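Local coordinates for CysQ, sulfite synthesis pathway protein (Bacteroides thetaiotaomicron VPI-5482, PDB 3B8B) that probably hydrolyses adenosine 3',5'-bisphosphate to AMP and phosphate with the help of magnesium, as a member of the inositol monophosphatase superfamily, at residues I225-V230 against F284-K289; L229-K234 against R257-E262. One frame throughout, in Å; residues are numbered along the deposited sequence. Where two conformers were deposited one is given.

Interaction 1 (I225-V230 against F284-K289); sequences IKICLV and FIVEAK. With SO4 (sulfate ion), chain B.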
loop_
_atom_site.group_PDB
_atom_site.type_symbol
_atom_site.label_atom_id
_atom_site.label_comp_id
_atom_site.label_asym_id
_atom_site.label_seq_id
_atom_site.Cartn_x
_atom_site.Cartn_y
_atom_site.Cartn_z
ATOM N N ILE A 225 -5.781 -1.122 -0.749
ATOM C CA ILE A 225 -6.392 -1.458 -2.026
ATOM C C ILE A 225 -7.162 -0.216 -2.519
ATOM O O ILE A 225 -7.312 -0.005 -3.716
ATOM C CB ILE A 225 -7.332 -2.679 -1.907
ATOM C CG1 ILE A 225 -6.581 -3.880 -1.342
ATOM C CG2 ILE A 225 -7.951 -2.982 -3.260
ATOM C CD1 ILE A 225 -7.461 -5.100 -1.052
ATOM N N LYS A 226 -7.645 0.592 -1.581
ATOM C CA LYS A 226 -8.392 1.810 -1.968
ATOM C C LYS A 226 -7.545 2.758 -2.810
ATOM O O LYS A 226 -8.048 3.396 -3.732
ATOM C CB LYS A 226 -8.947 2.511 -0.738
ATOM C CG LYS A 226 -10.043 1.671 -0.050
ATOM C CD LYS A 226 -10.756 2.357 1.096
ATOM C CE LYS A 226 -9.902 2.438 2.322
ATOM N NZ LYS A 226 -9.550 1.095 2.895
ATOM N N ILE A 227 -6.249 2.823 -2.514
ATOM C CA ILE A 227 -5.336 3.656 -3.296
ATOM C C ILE A 227 -5.129 2.991 -4.657
ATOM O O ILE A 227 -5.142 3.643 -5.717
ATOM C CB ILE A 227 -3.981 3.854 -2.572
ATOM C CG1 ILE A 227 -4.152 4.522 -1.178
ATOM C CG2 ILE A 227 -3.035 4.683 -3.504
ATOM C CD1 ILE A 227 -2.874 4.518 -0.343
ATOM N N CYS A 228 -4.969 1.662 -4.633
ATOM C CA CYS A 228 -4.803 0.872 -5.844
ATOM C C CYS A 228 -5.966 0.985 -6.821
ATOM O O CYS A 228 -5.763 0.977 -8.019
ATOM C CB CYS A 228 -4.543 -0.595 -5.520
ATOM S SG CYS A 228 -2.983 -0.847 -4.602
ATOM N N LEU A 229 -7.176 1.117 -6.294
ATOM C CA LEU A 229 -8.366 1.194 -7.137
ATOM C C LEU A 229 -8.299 2.469 -7.978
ATOM O O LEU A 229 -8.716 2.465 -9.132
ATOM C CB LEU A 229 -9.631 1.158 -6.306
ATOM C CG LEU A 229 -10.020 -0.228 -5.770
ATOM C CD1 LEU A 229 -11.064 -0.061 -4.675
ATOM C CD2 LEU A 229 -10.577 -1.043 -6.956
ATOM N N VAL A 230 -7.794 3.552 -7.388
ATOM C CA VAL A 230 -7.608 4.784 -8.178
ATOM C C VAL A 230 -6.496 4.612 -9.223
ATOM O O VAL A 230 -6.660 4.995 -10.373
ATOM C CB VAL A 230 -7.403 6.015 -7.297
ATOM C CG1 VAL A 230 -7.301 7.281 -8.158
ATOM C CG2 VAL A 230 -8.562 6.145 -6.280
ATOM N N PHE A 284 -5.833 13.058 3.318
ATOM C CA PHE A 284 -5.385 12.964 1.921
ATOM C C PHE A 284 -6.526 12.644 0.966
ATOM O O PHE A 284 -7.602 12.213 1.389
ATOM C CB PHE A 284 -4.228 11.960 1.775
ATOM C CG PHE A 284 -4.598 10.532 2.034
ATOM C CD1 PHE A 284 -5.169 9.764 1.032
ATOM C CD2 PHE A 284 -4.370 9.928 3.275
ATOM C CE1 PHE A 284 -5.503 8.466 1.238
ATOM C CE2 PHE A 284 -4.710 8.606 3.482
ATOM C CZ PHE A 284 -5.265 7.868 2.456
ATOM N N ILE A 285 -6.242 12.860 -0.316
ATOM C CA ILE A 285 -7.154 12.574 -1.422
ATOM C C ILE A 285 -6.346 11.990 -2.576
ATOM O O ILE A 285 -5.399 12.634 -3.066
ATOM C CB ILE A 285 -7.829 13.836 -1.962
ATOM C CG1 ILE A 285 -8.648 14.538 -0.880
ATOM C CG2 ILE A 285 -8.747 13.514 -3.139
ATOM C CD1 ILE A 285 -9.038 15.903 -1.291
ATOM N N VAL A 286 -6.731 10.801 -3.024
ATOM C CA VAL A 286 -6.109 10.162 -4.167
ATOM C C VAL A 286 -6.996 10.414 -5.377
ATOM O O VAL A 286 -8.201 10.105 -5.346
ATOM C CB VAL A 286 -5.964 8.644 -3.958
ATOM C CG1 VAL A 286 -5.049 8.038 -5.067
ATOM C CG2 VAL A 286 -5.435 8.296 -2.555
ATOM N N GLU A 287 -6.415 10.969 -6.435
ATOM C CA GLU A 287 -7.177 11.298 -7.649
ATOM C C GLU A 287 -6.183 11.435 -8.802
ATOM O O GLU A 287 -4.968 11.384 -8.604
ATOM C CB GLU A 287 -7.997 12.589 -7.432
ATOM C CG GLU A 287 -7.141 13.812 -7.148
ATOM C CD GLU A 287 -7.938 15.094 -6.791
ATOM O OE1 GLU A 287 -8.336 15.272 -5.625
ATOM O OE2 GLU A 287 -8.091 15.933 -7.676
ATOM N N ALA A 288 -6.690 11.641 -10.014
ATOM C CA ALA A 288 -5.833 11.913 -11.157
ATOM C C ALA A 288 -4.932 13.116 -10.910
ATOM O O ALA A 288 -5.357 14.076 -10.268
ATOM C CB ALA A 288 -6.707 12.145 -12.410
ATOM N N LYS A 289 -3.702 13.072 -11.397
ATOM C CA LYS A 289 -2.793 14.203 -11.219
ATOM C C LYS A 289 -3.449 15.448 -11.791
ATOM O O LYS A 289 -3.979 15.423 -12.895
ATOM C CB LYS A 289 -1.452 13.944 -11.902
ATOM C CG LYS A 289 -0.383 14.986 -11.612
ATOM C CD LYS A 289 0.949 14.650 -12.316
ATOM C CE LYS A 289 1.982 15.761 -12.127
ATOM N NZ LYS A 289 2.430 15.779 -10.699
HETATM S S SO4 B . -8.551 0.985 6.316
HETATM O O1 SO4 B . -7.833 1.808 5.338
HETATM O O2 SO4 B . -7.635 -0.071 6.766
HETATM O O3 SO4 B . -8.865 1.825 7.494
HETATM O O4 SO4 B . -9.787 0.458 5.845
#
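Val230 and Ile227 rest on Val286, packing a helix on a sheet strand in this inositol monophosphatase fold. The axes of 225-230 and 284-288 come within 8.3 Å and run roughly parallel, at 25°. The contact is apolar. The first torsion of Val286 (chi1 -169°) turns CG1 opposite the backbone N and aims that methyl at the helix. There it lies 3.8 Å from Val230 CB. Ile227 touches the same methyl more loosely, with CG2 4.2 Å from Val286 CG1. Tyr238 and Val263 flank Val286 on the neighbouring strands. Glu287 offers its backbone to the helix, and its carboxylate pairs with Arg290.

The polar contacts lie on another side of the helix. The Lys226 chain bends at chi3 and chi4, and NZ donates to O4 (3.0 Å) and O1 (3.1 Å) of a sulfate, probably from the crystallisation liquor. NZ also bonds the carbonyls of Ser221 and Ser223, while Arg240 and Ser194 grip the sulfate too. A methionine in place of Lys226 would probably cost the sulfate a positively charged partner and leave both serine carbonyls without this donor. Val230 CG1 also touches the strand backbone, 4.1 Å from Glu287 CA.

Interaction 2 (L229-K234 against R257-E262); sequences LVAEGK and RAAGME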
loop_
_atom_site.group_PDB
_atom_site.type_symbol
_atom_site.label_atom_id
_atom_site.label_comp_id
_atom_site.label_asym_id
_atom_site.label_seq_id
_atom_site.Cartn_x
_atom_site.Cartn_y
_atom_site.Cartn_z
ATOM N N LEU A 229 -7.176 1.117 -6.294
ATOM C CA LEU A 229 -8.366 1.194 -7.137
ATOM C C LEU A 229 -8.299 2.469 -7.978
ATOM O O LEU A 229 -8.716 2.465 -9.132
ATOM C CB LEU A 229 -9.631 1.158 -6.306
ATOM C CG LEU A 229 -10.020 -0.228 -5.770
ATOM C CD1 LEU A 229 -11.064 -0.061 -4.675
ATOM C CD2 LEU A 229 -10.577 -1.043 -6.956
ATOM N N VAL A 230 -7.794 3.552 -7.388
ATOM C CA VAL A 230 -7.608 4.784 -8.178
ATOM C C VAL A 230 -6.496 4.612 -9.223
ATOM O O VAL A 230 -6.660 4.995 -10.373
ATOM C CB VAL A 230 -7.403 6.015 -7.297
ATOM C CG1 VAL A 230 -7.301 7.281 -8.158
ATOM C CG2 VAL A 230 -8.562 6.145 -6.280
ATOM N N ALA A 231 -5.381 4.002 -8.822
ATOM C CA ALA A 231 -4.290 3.742 -9.744
ATOM C C ALA A 231 -4.744 2.840 -10.907
ATOM O O ALA A 231 -4.261 2.975 -12.030
ATOM C CB ALA A 231 -3.108 3.105 -8.973
ATOM N N GLU A 232 -5.668 1.914 -10.631
ATOM C CA GLU A 232 -6.164 0.972 -11.627
ATOM C C GLU A 232 -7.140 1.608 -12.608
ATOM O O GLU A 232 -7.345 1.086 -13.690
ATOM C CB GLU A 232 -6.851 -0.214 -10.922
ATOM C CG GLU A 232 -7.051 -1.391 -11.819
ATOM C CD GLU A 232 -7.451 -2.671 -11.070
ATOM O OE1 GLU A 232 -7.063 -2.847 -9.896
ATOM O OE2 GLU A 232 -8.228 -3.436 -11.707
ATOM N N GLY A 233 -7.689 2.755 -12.239
ATOM C CA GLY A 233 -8.746 3.410 -13.000
ATOM C C GLY A 233 -10.133 2.928 -12.618
ATOM O O GLY A 233 -11.098 3.265 -13.315
ATOM N N LYS A 234 -10.260 2.167 -11.543
ATOM C CA LYS A 234 -11.554 1.628 -11.097
ATOM C C LYS A 234 -12.340 2.609 -10.234
ATOM O O LYS A 234 -13.557 2.432 -10.017
ATOM C CB LYS A 234 -11.362 0.322 -10.327
ATOM C CG LYS A 234 -10.782 -0.833 -11.143
ATOM C CD LYS A 234 -11.721 -1.302 -12.252
ATOM C CE LYS A 234 -11.310 -2.669 -12.830
ATOM N NZ LYS A 234 -10.083 -2.637 -13.691
ATOM N N ARG A 257 1.321 7.406 -8.277
ATOM C CA ARG A 257 2.098 8.337 -9.094
ATOM C C ARG A 257 2.497 7.748 -10.441
ATOM O O ARG A 257 2.386 8.402 -11.483
ATOM C CB ARG A 257 3.318 8.831 -8.333
ATOM C CG ARG A 257 2.963 9.880 -7.298
ATOM C CD ARG A 257 4.126 10.253 -6.360
ATOM N NE ARG A 257 5.328 10.662 -7.064
ATOM C CZ ARG A 257 5.680 11.912 -7.337
ATOM N NH1 ARG A 257 4.896 12.951 -7.020
ATOM N NH2 ARG A 257 6.837 12.119 -7.976
ATOM N N ALA A 258 2.943 6.499 -10.422
ATOM C CA ALA A 258 3.412 5.850 -11.647
ATOM C C ALA A 258 2.257 5.525 -12.621
ATOM O O ALA A 258 2.492 5.322 -13.821
ATOM C CB ALA A 258 4.224 4.608 -11.328
ATOM N N ALA A 259 1.030 5.533 -12.096
ATOM C CA ALA A 259 -0.212 5.363 -12.864
ATOM C C ALA A 259 -0.859 6.681 -13.329
ATOM O O ALA A 259 -1.908 6.665 -13.970
ATOM C CB ALA A 259 -1.229 4.541 -12.009
ATOM N N GLY A 260 -0.200 7.817 -13.084
ATOM C CA GLY A 260 -0.715 9.102 -13.475
ATOM C C GLY A 260 -1.639 9.752 -12.470
ATOM O O GLY A 260 -2.306 10.753 -12.780
HETATM N N MSE A 261 -1.669 9.187 -11.263
HETATM C CA MSE A 261 -2.497 9.689 -10.185
HETATM C C MSE A 261 -1.584 10.393 -9.174
HETATM O O MSE A 261 -0.374 10.501 -9.379
HETATM C CB MSE A 261 -3.289 8.554 -9.492
HETATM C CG MSE A 261 -3.898 7.536 -10.423
HETATM SE SE MSE A 261 -5.218 8.273 -11.664
HETATM C CE MSE A 261 -5.274 6.711 -12.914
ATOM N N GLU A 262 -2.169 10.864 -8.084
ATOM C CA GLU A 262 -1.410 11.520 -7.028
ATOM C C GLU A 262 -2.169 11.383 -5.709
ATOM O O GLU A 262 -3.388 11.175 -5.708
ATOM C CB GLU A 262 -1.163 12.977 -7.395
ATOM C CG GLU A 262 -0.242 13.769 -6.494
ATOM C CD GLU A 262 1.096 13.119 -6.303
ATOM O OE1 GLU A 262 1.198 12.276 -5.399
ATOM O OE2 GLU A 262 2.041 13.494 -7.016
#
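The flat groups met across this contact are the peptide carbonyls of Val230 and Ala231, each touched at its oxygen by a carbon. Met261, a selenomethionine, puts CE 3.4 Å from Val230 O. Ala259 CB is likewise 3.4 Å from Ala231 O. Two carboxylates lie further out, each bound within its own segment. Lys234 NZ meets Glu232 OE2 on the anti side at 2.8 Å, 25° out of the carboxylate plane. Arg257 NH1 makes a bent bond to the syn lone pair of Glu262 OE2 at 2.9 Å, with the oxygen 26° out of the guanidinium plane. Both are salt bridges. Lys156 holds the other oxygen of Glu232, and His253 that of Glu262.

Otherwise the side chains that meet are apolar. A bend at chi2 (-62°) folds the Met261 chain across the last helical turn of 229-232. Its CG lies 3.9 Å from Ala231 CA and also faces Val230 CG1. The two alanine methyls meet directly, Ala231 CB to Ala259 CB at 3.8 Å. Such small side chains let the backbones come close here.

Both segments close a helix with a Schellman motif, at Gly233 and at Gly260. Gly233 N bonds Val230 O, the oxygen that Met261 CE touches. The end of helix 225-232 thus packs on the turn joining helix 246-258 to strand 261-265. Ile255 of that helix touches Ala231, and Ala154 of strand 153-155 touches Ala259.

The centres of interactions 1 and 2 are about 6 Å apart, and both use helix 225-232. Along the chain this helix comes first, then the end of helix 246-258 with its turn into strand 261-265, then strand 280-288. Strands 261-265 and 280-288 are antiparallel neighbours in one sheet. Glu287 O and Glu262 N, 2.9 Å apart, probably form a hydrogen bond between them. Val230 serves both contacts, so one helix packs on strand 280-288 and on the turn leading into its neighbour. Interaction 1 lies nearer the predicted magnesium site: the side chain of Ile227 is about 7 Å from that of Asp248. Interaction 2 is structural packing away from that site.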